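PDB 6KR6: protein piwi from Drosophila melanogaster, which binds piRNAs, 24 to 30 nucleotides long, and with them represses transposable elements during meiosis. Local coordinates for residues G594-S599 with P627-A632; R641-R646 with T676-V681; Q687-V692 with S748-S753. All blocks are in the same frame, centred on the assembly; numbering follows the deposited sequence.

How the contacts relate
The three contacts lie in series along the chain, all in the Piwi domain, which has the RNase H fold. Contact 1 packs helix 625-640 on strand 592-599. The loop leaving that helix then meets the end of helix 659-680 in contact 2, and strand 687-695, the next element after helix 659-680, takes part in contact 3. Their centres are about 15 Å (1 and 2), 17 Å (2 and 3) and 18 Å (1 and 3) apart. Contacts 1 and 2 touch where Ala630 packs on Glu677; contacts 2 and 3 meet through a probable hydrogen bond from Gln687 N to Ser645 O. Together they tie helix 625-640 and loop 748-753 to strands of the nuclease-like domain, and helix 659-680 to the loop before strand 646-652.

Contact 1. Residues G594-S599 with P627-A632; sequences GALIAS and PMIAKA
Strand 594-599 and helix 627-632 run nearly alongside each other, their axes 9.1 Å apart at closest approach and their N-to-C directions only 23° apart, with Leu596 next to Met628 and Ala598 next to Ala632. Leu596 carries the contact. Its CG is anti to the backbone N (chi1 -176°), which sends the side chain out to the helix. The side chains of Leu596 and Ile629 cross at about a right angle, with Leu596 CD1 3.7 Å from Ile629 CG1, and Leu596 CD2 lies 4.1 Å from Ala632 CB. Met628 bends at its last torsion and brings CE to 3.7 Å from Leu596 CB; SD lies 3.5 Å from Gly594 O. Farther along, the helix comes down to methyl against methyl, Ala598 CB to Ala632 CB at 3.8 Å. No hydrogen bond crosses this buried, apolar interface. Ala595 and Ile597 point away from helix 627-632 and pack on helix 779-795, so helices cover both faces of the strand. A central sheet covered in this way belongs to the RNase H fold of the Piwi domain, and strand 594-599 pairs here with the strand of Asp581, an active-site residue by similarity.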
ATOM      1  N   GLY A 594       9.006  12.932  -4.728  1.00 73.29           N
ATOM      2  CA  GLY A 594       8.599  12.969  -3.339  1.00 71.71           C
ATOM      3  C   GLY A 594       7.965  14.294  -2.976  1.00 82.24           C
ATOM      4  O   GLY A 594       8.550  15.362  -3.200  1.00 75.45           O
ATOM      5  N   ALA A 595       6.755  14.227  -2.426  1.00 77.30           N
ATOM      6  CA  ALA A 595       5.977  15.396  -2.045  1.00 68.29           C
ATOM      7  C   ALA A 595       5.833  15.450  -0.532  1.00 69.32           C
ATOM      8  O   ALA A 595       5.573  14.426   0.119  1.00 69.28           O
ATOM      9  CB  ALA A 595       4.598  15.374  -2.704  1.00 69.39           C
ATOM     10  N   LEU A 596       5.997  16.657   0.012  1.00 71.83           N
ATOM     11  CA  LEU A 596       5.964  16.911   1.446  1.00 78.73           C
ATOM     12  C   LEU A 596       5.017  18.067   1.736  1.00 72.11           C
ATOM     13  O   LEU A 596       5.150  19.151   1.153  1.00 68.08           O
ATOM     14  CB  LEU A 596       7.363  17.226   1.984  1.00 67.83           C
ATOM     15  CG  LEU A 596       7.470  17.406   3.499  1.00 64.41           C
ATOM     16  CD1 LEU A 596       8.500  16.447   4.074  1.00 75.93           C
ATOM     17  CD2 LEU A 596       7.812  18.845   3.858  1.00 68.96           C
ATOM     18  N   ILE A 597       4.069  17.827   2.639  1.00 61.26           N
ATOM     19  CA  ILE A 597       3.076  18.804   3.062  1.00 63.39           C
ATOM     20  C   ILE A 597       3.273  19.061   4.548  1.00 68.96           C
ATOM     21  O   ILE A 597       3.588  18.138   5.304  1.00 68.61           O
ATOM     22  CB  ILE A 597       1.641  18.312   2.784  1.00 67.51           C
ATOM     23  CG1 ILE A 597       1.567  17.593   1.434  1.00 69.88           C
ATOM     24  CG2 ILE A 597       0.654  19.470   2.845  1.00 62.90           C
ATOM     25  CD1 ILE A 597       1.923  18.451   0.241  1.00 68.14           C
ATOM     26  N   ALA A 598       3.081  20.309   4.969  1.00 64.81           N
ATOM     27  CA  ALA A 598       3.359  20.698   6.347  1.00 61.88           C
ATOM     28  C   ALA A 598       2.342  21.730   6.808  1.00 66.38           C
ATOM     29  O   ALA A 598       2.186  22.775   6.173  1.00 72.55           O
ATOM     30  CB  ALA A 598       4.777  21.253   6.476  1.00 67.31           C
ATOM     31  N   SER A 599       1.666  21.444   7.917  1.00 66.06           N
ATOM     32  CA  SER A 599       0.756  22.405   8.519  1.00 65.00           C
ATOM     33  C   SER A 599       1.542  23.453   9.301  1.00 66.73           C
ATOM     34  O   SER A 599       2.741  23.310   9.555  1.00 68.96           O
ATOM     35  CB  SER A 599      -0.247  21.704   9.431  1.00 67.91           C
ATOM     36  OG  SER A 599       0.280  21.540  10.738  1.00 72.88           O
ATOM     37  N   PRO A 627      16.015  18.541   2.581  1.00 79.55           N
ATOM     38  CA  PRO A 627      15.833  19.907   2.062  1.00 83.92           C
ATOM     39  C   PRO A 627      14.395  20.388   2.137  1.00 86.12           C
ATOM     40  O   PRO A 627      14.144  21.541   2.510  1.00 88.48           O
ATOM     41  CB  PRO A 627      16.326  19.787   0.615  1.00 82.35           C
ATOM     42  CG  PRO A 627      17.357  18.731   0.676  1.00 84.08           C
ATOM     43  CD  PRO A 627      16.847  17.729   1.673  1.00 81.06           C
ATOM     44  N   MET A 628      13.437  19.518   1.808  1.00 78.61           N
ATOM     45  CA  MET A 628      12.031  19.902   1.889  1.00 85.03           C
ATOM     46  C   MET A 628      11.606  20.149   3.332  1.00 84.57           C
ATOM     47  O   MET A 628      10.868  21.103   3.612  1.00 79.43           O
ATOM     48  CB  MET A 628      11.157  18.827   1.246  1.00 82.20           C
ATOM     49  CG  MET A 628      11.477  18.543  -0.211  1.00 82.69           C
ATOM     50  SD  MET A 628      10.360  17.303  -0.888  1.00 82.56           S
ATOM     51  CE  MET A 628      10.516  16.026   0.355  1.00 79.93           C
ATOM     52  N   ILE A 629      12.059  19.303   4.263  1.00 79.42           N
ATOM     53  CA  ILE A 629      11.714  19.525   5.668  1.00 82.59           C
ATOM     54  C   ILE A 629      12.289  20.851   6.157  1.00 83.89           C
ATOM     55  O   ILE A 629      11.642  21.590   6.916  1.00 82.53           O
ATOM     56  CB  ILE A 629      12.188  18.344   6.533  1.00 83.36           C
ATOM     57  CG1 ILE A 629      11.605  17.039   6.001  1.00 88.32           C
ATOM     58  CG2 ILE A 629      11.781  18.548   7.985  1.00 77.66           C
ATOM     59  CD1 ILE A 629      11.924  15.847   6.854  1.00 81.66           C
ATOM     60  N   ALA A 630      13.508  21.178   5.724  1.00 83.29           N
ATOM     61  CA  ALA A 630      14.126  22.440   6.116  1.00 75.07           C
ATOM     62  C   ALA A 630      13.360  23.628   5.550  1.00 76.62           C
ATOM     63  O   ALA A 630      13.167  24.638   6.238  1.00 79.50           O
ATOM     64  CB  ALA A 630      15.586  22.471   5.661  1.00 81.27           C
ATOM     65  N   LYS A 631      12.924  23.527   4.290  1.00 73.54           N
ATOM     66  CA  LYS A 631      12.093  24.577   3.706  1.00 67.90           C
ATOM     67  C   LYS A 631      10.807  24.762   4.499  1.00 69.97           C
ATOM     68  O   LYS A 631      10.373  25.895   4.746  1.00 70.67           O
ATOM     69  CB  LYS A 631      11.773  24.250   2.247  1.00 71.61           C
ATOM     70  CG  LYS A 631      12.984  24.202   1.332  1.00 86.93           C
ATOM     71  CD  LYS A 631      12.600  23.774  -0.075  1.00102.48           C
ATOM     72  CE  LYS A 631      11.747  24.827  -0.763  1.00113.68           C
ATOM     73  NZ  LYS A 631      11.440  24.459  -2.172  1.00108.74           N
ATOM     74  N   ALA A 632      10.180  23.655   4.904  1.00 76.27           N
ATOM     75  CA  ALA A 632       8.948  23.749   5.681  1.00 68.12           C
ATOM     76  C   ALA A 632       9.186  24.446   7.016  1.00 71.86           C
ATOM     77  O   ALA A 632       8.407  25.321   7.416  1.00 74.09           O
ATOM     78  CB  ALA A 632       8.356  22.357   5.890  1.00 72.48           C
TER

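Contact 2. Residues R641-R646 with T676-V681; sequences RKLPSR and TEYARV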
ATOM      1  N   ARG A 641       7.471  33.584  13.487  1.00 78.42           N
ATOM      2  CA  ARG A 641       8.606  34.139  14.230  1.00 82.89           C
ATOM      3  C   ARG A 641       9.131  33.163  15.281  1.00 76.87           C
ATOM      4  O   ARG A 641       9.707  33.572  16.292  1.00 83.95           O
ATOM      5  CB  ARG A 641       8.248  35.482  14.876  1.00 73.20           C
ATOM      6  N   LYS A 642       8.942  31.867  15.042  1.00 78.55           N
ATOM      7  CA  LYS A 642       9.378  30.818  15.955  1.00 78.98           C
ATOM      8  C   LYS A 642       9.218  29.474  15.260  1.00 83.25           C
ATOM      9  O   LYS A 642       8.393  29.321  14.355  1.00 74.78           O
ATOM     10  CB  LYS A 642       8.588  30.841  17.270  1.00 71.85           C
ATOM     11  CG  LYS A 642       7.082  30.661  17.114  1.00 79.15           C
ATOM     12  CD  LYS A 642       6.371  30.877  18.444  1.00 80.66           C
ATOM     13  CE  LYS A 642       4.858  30.965  18.274  1.00 93.02           C
ATOM     14  NZ  LYS A 642       4.207  29.625  18.250  1.00 95.51           N
ATOM     15  N   LEU A 643      10.022  28.507  15.693  1.00 82.22           N
ATOM     16  CA  LEU A 643       9.936  27.145  15.190  1.00 69.00           C
ATOM     17  C   LEU A 643       8.838  26.378  15.922  1.00 69.94           C
ATOM     18  O   LEU A 643       8.410  26.776  17.009  1.00 78.49           O
ATOM     19  CB  LEU A 643      11.281  26.442  15.359  1.00 71.02           C
ATOM     20  CG  LEU A 643      12.432  26.949  14.489  1.00 71.33           C
ATOM     21  CD1 LEU A 643      13.683  26.114  14.708  1.00 71.06           C
ATOM     22  CD2 LEU A 643      12.031  26.941  13.024  1.00 64.63           C
ATOM     23  N   PRO A 644       8.352  25.276  15.349  1.00 71.28           N
ATOM     24  CA  PRO A 644       7.285  24.523  16.018  1.00 77.57           C
ATOM     25  C   PRO A 644       7.804  23.752  17.222  1.00 73.27           C
ATOM     26  O   PRO A 644       8.946  23.286  17.249  1.00 70.81           O
ATOM     27  CB  PRO A 644       6.779  23.575  14.925  1.00 67.82           C
ATOM     28  CG  PRO A 644       7.940  23.401  14.018  1.00 71.83           C
ATOM     29  CD  PRO A 644       8.689  24.701  14.032  1.00 71.85           C
ATOM     30  N   SER A 645       6.939  23.620  18.231  1.00 74.42           N
ATOM     31  CA  SER A 645       7.316  22.923  19.456  1.00 77.23           C
ATOM     32  C   SER A 645       7.152  21.414  19.319  1.00 78.38           C
ATOM     33  O   SER A 645       7.957  20.648  19.862  1.00 75.70           O
ATOM     34  CB  SER A 645       6.487  23.442  20.633  1.00 76.77           C
ATOM     35  OG  SER A 645       6.637  24.843  20.789  1.00 95.55           O
ATOM     36  N   ARG A 646       6.115  20.972  18.609  1.00 84.56           N
ATOM     37  CA  ARG A 646       5.856  19.557  18.379  1.00 73.93           C
ATOM     38  C   ARG A 646       5.727  19.306  16.883  1.00 71.52           C
ATOM     39  O   ARG A 646       5.267  20.172  16.131  1.00 75.42           O
ATOM     40  CB  ARG A 646       4.575  19.095  19.094  1.00 79.04           C
ATOM     41  CG  ARG A 646       4.308  19.788  20.423  1.00 79.59           C
ATOM     42  CD  ARG A 646       2.909  19.476  20.934  1.00 89.74           C
ATOM     43  NE  ARG A 646       2.456  20.444  21.930  1.00101.44           N
ATOM     44  CZ  ARG A 646       2.540  20.266  23.243  1.00112.14           C
ATOM     45  NH1 ARG A 646       3.061  19.148  23.730  1.00113.55           N
ATOM     46  NH2 ARG A 646       2.101  21.205  24.070  1.00108.01           N
ATOM     47  N   THR A 676      20.322  19.719  14.657  1.00 77.54           N
ATOM     48  CA  THR A 676      21.146  20.736  14.004  1.00 84.49           C
ATOM     49  C   THR A 676      20.350  22.009  13.712  1.00 86.67           C
ATOM     50  O   THR A 676      20.810  23.125  13.993  1.00 94.45           O
ATOM     51  CB  THR A 676      21.746  20.167  12.717  1.00 85.04           C
ATOM     52  OG1 THR A 676      22.657  19.108  13.042  1.00 90.78           O
ATOM     53  CG2 THR A 676      22.490  21.246  11.944  1.00 88.20           C
ATOM     54  N   GLU A 677      19.153  21.862  13.138  1.00 85.07           N
ATOM     55  CA  GLU A 677      18.370  23.033  12.759  1.00 81.68           C
ATOM     56  C   GLU A 677      17.938  23.837  13.977  1.00 82.48           C
ATOM     57  O   GLU A 677      17.951  25.074  13.945  1.00 90.51           O
ATOM     58  CB  GLU A 677      17.153  22.616  11.936  1.00 86.38           C
ATOM     59  CG  GLU A 677      17.421  22.521  10.445  1.00 85.65           C
ATOM     60  CD  GLU A 677      17.603  23.876   9.785  1.00 89.30           C
ATOM     61  OE1 GLU A 677      17.264  24.902  10.411  1.00 91.75           O
ATOM     62  OE2 GLU A 677      18.085  23.913   8.633  1.00 86.97           O
ATOM     63  N   TYR A 678      17.552  23.163  15.063  1.00 78.78           N
ATOM     64  CA  TYR A 678      17.190  23.901  16.268  1.00 81.70           C
ATOM     65  C   TYR A 678      18.418  24.468  16.969  1.00 83.37           C
ATOM     66  O   TYR A 678      18.311  25.478  17.675  1.00 79.66           O
ATOM     67  CB  TYR A 678      16.384  23.006  17.208  1.00 76.18           C
ATOM     68  CG  TYR A 678      14.918  22.934  16.842  1.00 78.68           C
ATOM     69  CD1 TYR A 678      13.953  23.548  17.631  1.00 78.86           C
ATOM     70  CD2 TYR A 678      14.499  22.270  15.694  1.00 83.35           C
ATOM     71  CE1 TYR A 678      12.614  23.491  17.297  1.00 80.56           C
ATOM     72  CE2 TYR A 678      13.161  22.210  15.349  1.00 77.34           C
ATOM     73  CZ  TYR A 678      12.222  22.821  16.155  1.00 79.50           C
ATOM     74  OH  TYR A 678      10.888  22.761  15.819  1.00 67.58           O
ATOM     75  N   ALA A 679      19.588  23.849  16.781  1.00 87.21           N
ATOM     76  CA  ALA A 679      20.819  24.420  17.313  1.00 88.20           C
ATOM     77  C   ALA A 679      21.221  25.680  16.558  1.00 87.07           C
ATOM     78  O   ALA A 679      21.910  26.541  17.118  1.00 90.77           O
ATOM     79  CB  ALA A 679      21.942  23.382  17.264  1.00 89.00           C
ATOM     80  N   ARG A 680      20.828  25.788  15.285  1.00 84.12           N
ATOM     81  CA  ARG A 680      21.022  27.043  14.561  1.00 85.67           C
ATOM     82  C   ARG A 680      20.377  28.192  15.314  1.00 86.22           C
ATOM     83  O   ARG A 680      20.945  29.283  15.431  1.00 90.34           O
ATOM     84  CB  ARG A 680      20.437  26.938  13.153  1.00 88.69           C
ATOM     85  CG  ARG A 680      21.353  26.274  12.144  1.00 96.96           C
ATOM     86  CD  ARG A 680      20.855  26.505  10.740  1.00100.40           C
ATOM     87  NE  ARG A 680      21.824  26.031   9.765  1.00107.44           N
ATOM     88  CZ  ARG A 680      21.909  24.770   9.360  1.00108.50           C
ATOM     89  NH1 ARG A 680      21.073  23.859   9.840  1.00103.77           N
ATOM     90  NH2 ARG A 680      22.830  24.422   8.473  1.00106.15           N
ATOM     91  N   VAL A 681      19.180  27.959  15.841  1.00 86.89           N
ATOM     92  CA  VAL A 681      18.519  28.909  16.727  1.00 84.15           C
ATOM     93  C   VAL A 681      18.885  28.680  18.195  1.00 82.88           C
ATOM     94  O   VAL A 681      18.201  29.210  19.084  1.00 83.55           O
ATOM     95  CB  VAL A 681      16.985  28.862  16.526  1.00 85.28           C
ATOM     96  CG1 VAL A 681      16.329  30.201  16.849  1.00 93.60           C
ATOM     97  CG2 VAL A 681      16.613  28.472  15.084  1.00 93.22           C
TER
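Leu643 and Pro644, in the loop between helix 625-640 and strand 646-652, pack against Tyr678 in the last turn of helix 659-680, the helix that connects the parallel strands 646-652 and 687-695 of the RNase H fold. The contact lies where the C-terminal end of this crossover helix meets the loop leading into strand 646-652. Tyr678 has its CG anti to the carbonyl carbon (chi1 -82°), a torsion that lets the end of the side chain approach the loop. Leu643 runs over the ring in the opposite direction: Leu643 CD1 stands 3.7 Å from the centroid of the Tyr678 ring and only 5° off the normal, a CH-pi contact over the middle of one face. Leu643 and Val681 meet tip to tip, CD1 of the first 3.8 Å from CG2 of the second, and Leu643 CB lies 3.8 Å from Tyr678 CE1. At the far edge of the ring, in its plane, the hydroxyl donates a hydrogen bond to Pro644 O. The modelled Tyr678 OH to Pro644 O separation of 2.5 Å is very short and, at 2.9 Å resolution, its exact length is doubtful. Beyond the two segments, Leu683 and Pro686 touch Tyr678, while Pro644 packs on Leu633 and Tyr636 of helix 625-640. A leucine in place of Tyr678 would probably leave Pro644 O without this donor and take from Leu643 CD1 the flat face on which it rests. Val681 is exposed, whereas Tyr678 and Pro644 are buried. The contact thus appears to pair a buried phenol with a main-chain carbonyl, which would give that hydroxyl an acceptor inside the apolar packing and probably limits the turning of the ring, with Pro644 O at its edge and Leu643 CD1 over one face.

Contact 3. Residues Q687-V692 with S748-S753; sequences QLAYIV and SSMGLS
Ala689 and Ser748 form an antiparallel, non-hydrogen-bonded pair where strand 687-695 of the RNase H-fold sheet meets the last residue of strand 747-748. The ladder ends in a serine. Ser749 N donates to Leu688 O at 2.8 Å, as in a regular sheet, but Leu688 N turns to Ser749 OG instead of the carbonyl that a continued strand would offer. The bond from Leu688 N to Ser749 OG, also 2.8 Å, is nearly straight (175°). Ser749 OG sits between its own backbone N and carbonyl carbon (chi1 61°), and this brings the hydroxyl round to the amide. Ser748 CA adds a CA-H...O contact to Leu688 O at 3.4 Å. The tight part lies just beyond, where Met750, bent at its second and third torsions, packs against the strand. Met750 CG rests on Ala689 CB at 3.5 Å, and Met750 SD lies 4.0 Å from Gln687 O. Ala689 and Met750 are both buried; Met757 of helix 754-764 also touches Ala689, and Arg646 touches Met750. The other side is looser. Gly751 is exposed, and the chain there makes its way to Ser753, the N-cap of helix 754-764. Gln687, partly exposed, stretches along the loop with its CB 3.2 Å from Ser749 O. No hydrogen bond holds its amide across the contact: as modelled, Gln687 OE1 faces Met750 O at 3.1 Å, one acceptor against another.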
ATOM      1  N   GLN A 687       9.746  17.986  20.318  1.00 71.93           N
ATOM      2  CA  GLN A 687       9.062  16.711  20.474  1.00 76.37           C
ATOM      3  C   GLN A 687       8.655  16.180  19.107  1.00 82.62           C
ATOM      4  O   GLN A 687       8.006  16.881  18.324  1.00 85.44           O
ATOM      5  CB  GLN A 687       7.836  16.876  21.372  1.00 77.96           C
ATOM      6  CG  GLN A 687       8.158  17.344  22.783  1.00 76.88           C
ATOM      7  CD  GLN A 687       6.920  17.501  23.645  1.00 89.68           C
ATOM      8  OE1 GLN A 687       5.828  17.763  23.140  1.00 91.90           O
ATOM      9  NE2 GLN A 687       7.083  17.338  24.954  1.00 92.91           N
ATOM     10  N   LEU A 688       9.043  14.940  18.818  1.00 80.92           N
ATOM     11  CA  LEU A 688       8.873  14.358  17.494  1.00 81.20           C
ATOM     12  C   LEU A 688       8.122  13.040  17.587  1.00 75.89           C
ATOM     13  O   LEU A 688       8.444  12.194  18.429  1.00 79.86           O
ATOM     14  CB  LEU A 688      10.229  14.139  16.816  1.00 70.60           C
ATOM     15  CG  LEU A 688      10.213  13.295  15.539  1.00 70.65           C
ATOM     16  CD1 LEU A 688       9.457  14.006  14.424  1.00 67.46           C
ATOM     17  CD2 LEU A 688      11.626  12.945  15.101  1.00 79.47           C
ATOM     18  N   ALA A 689       7.126  12.870  16.720  1.00 76.26           N
ATOM     19  CA  ALA A 689       6.438  11.600  16.526  1.00 72.59           C
ATOM     20  C   ALA A 689       6.588  11.207  15.065  1.00 67.87           C
ATOM     21  O   ALA A 689       6.198  11.966  14.172  1.00 68.46           O
ATOM     22  CB  ALA A 689       4.960  11.698  16.909  1.00 62.70           C
ATOM     23  N   TYR A 690       7.164  10.033  14.822  1.00 71.83           N
ATOM     24  CA  TYR A 690       7.376   9.516  13.475  1.00 70.23           C
ATOM     25  C   TYR A 690       6.497   8.284  13.308  1.00 76.49           C
ATOM     26  O   TYR A 690       6.737   7.254  13.947  1.00 80.47           O
ATOM     27  CB  TYR A 690       8.849   9.184  13.242  1.00 62.54           C
ATOM     28  CG  TYR A 690       9.183   8.847  11.808  1.00 65.18           C
ATOM     29  CD1 TYR A 690       9.059   7.549  11.333  1.00 71.15           C
ATOM     30  CD2 TYR A 690       9.626   9.828  10.928  1.00 68.48           C
ATOM     31  CE1 TYR A 690       9.365   7.236  10.023  1.00 72.86           C
ATOM     32  CE2 TYR A 690       9.935   9.524   9.614  1.00 72.71           C
ATOM     33  CZ  TYR A 690       9.802   8.226   9.167  1.00 77.62           C
ATOM     34  OH  TYR A 690      10.107   7.911   7.861  1.00 82.71           O
ATOM     35  N   ILE A 691       5.485   8.390  12.451  1.00 73.81           N
ATOM     36  CA  ILE A 691       4.490   7.342  12.266  1.00 72.19           C
ATOM     37  C   ILE A 691       4.500   6.909  10.808  1.00 70.70           C
ATOM     38  O   ILE A 691       4.455   7.752   9.905  1.00 68.08           O
ATOM     39  CB  ILE A 691       3.087   7.817  12.682  1.00 72.07           C
ATOM     40  CG1 ILE A 691       3.130   8.427  14.082  1.00 73.86           C
ATOM     41  CG2 ILE A 691       2.098   6.667  12.638  1.00 73.56           C
ATOM     42  CD1 ILE A 691       1.822   9.035  14.505  1.00 65.66           C
ATOM     43  N   VAL A 692       4.553   5.601  10.582  1.00 77.91           N
ATOM     44  CA  VAL A 692       4.496   5.028   9.243  1.00 79.22           C
ATOM     45  C   VAL A 692       3.061   4.591   8.981  1.00 82.58           C
ATOM     46  O   VAL A 692       2.504   3.780   9.731  1.00 80.21           O
ATOM     47  CB  VAL A 692       5.471   3.851   9.091  1.00 73.47           C
ATOM     48  CG1 VAL A 692       5.428   3.317   7.672  1.00 73.18           C
ATOM     49  CG2 VAL A 692       6.881   4.282   9.464  1.00 83.59           C
ATOM     50  N   SER A 748       8.736   8.254  19.264  1.00 81.61           N
ATOM     51  CA  SER A 748       7.798   9.170  19.905  1.00 78.87           C
ATOM     52  C   SER A 748       8.465   9.815  21.109  1.00 87.60           C
ATOM     53  O   SER A 748       8.823   9.123  22.068  1.00 97.63           O
ATOM     54  CB  SER A 748       6.520   8.443  20.327  1.00 81.48           C
ATOM     55  OG  SER A 748       5.687   9.291  21.101  1.00 77.60           O
ATOM     56  N   SER A 749       8.630  11.138  21.054  1.00 90.28           N
ATOM     57  CA  SER A 749       9.053  11.945  22.193  1.00 86.41           C
ATOM     58  C   SER A 749       8.013  13.017  22.501  1.00 88.27           C
ATOM     59  O   SER A 749       8.347  14.103  22.978  1.00 92.82           O
ATOM     60  CB  SER A 749      10.420  12.579  21.939  1.00 83.98           C
ATOM     61  OG  SER A 749      10.386  13.445  20.817  1.00 80.94           O
ATOM     62  N   MET A 750       6.741  12.712  22.234  1.00 85.02           N
ATOM     63  CA  MET A 750       5.681  13.711  22.314  1.00 83.33           C
ATOM     64  C   MET A 750       5.171  13.916  23.733  1.00 85.16           C
ATOM     65  O   MET A 750       4.647  14.992  24.045  1.00 88.75           O
ATOM     66  CB  MET A 750       4.516  13.308  21.410  1.00 83.49           C
ATOM     67  CG  MET A 750       4.779  13.485  19.930  1.00 85.26           C
ATOM     68  SD  MET A 750       4.578  15.188  19.377  1.00 80.42           S
ATOM     69  CE  MET A 750       2.893  15.509  19.897  1.00 81.84           C
ATOM     70  N   GLY A 751       5.302  12.915  24.597  1.00 83.37           N
ATOM     71  CA  GLY A 751       4.674  12.991  25.900  1.00 89.74           C
ATOM     72  C   GLY A 751       3.165  12.938  25.841  1.00 97.47           C
ATOM     73  O   GLY A 751       2.495  13.596  26.644  1.00 98.73           O
ATOM     74  N   LEU A 752       2.609  12.183  24.897  1.00102.87           N
ATOM     75  CA  LEU A 752       1.170  12.026  24.746  1.00 96.91           C
ATOM     76  C   LEU A 752       0.792  10.568  24.953  1.00 91.09           C
ATOM     77  O   LEU A 752       1.495   9.662  24.492  1.00 89.88           O
ATOM     78  CB  LEU A 752       0.695  12.490  23.363  1.00 92.06           C
ATOM     79  CG  LEU A 752       0.447  13.985  23.158  1.00 93.51           C
ATOM     80  CD1 LEU A 752      -0.062  14.248  21.750  1.00 90.28           C
ATOM     81  CD2 LEU A 752      -0.540  14.502  24.191  1.00 98.62           C
ATOM     82  N   SER A 753      -0.320  10.348  25.650  1.00 89.26           N
ATOM     83  CA  SER A 753      -0.831   9.001  25.831  1.00 93.32           C
ATOM     84  C   SER A 753      -1.180   8.394  24.472  1.00 95.33           C
ATOM     85  O   SER A 753      -1.471   9.121  23.517  1.00 93.66           O
ATOM     86  CB  SER A 753      -2.062   9.018  26.734  1.00 95.79           C
ATOM     87  OG  SER A 753      -3.086   9.824  26.176  1.00 95.86           O
TER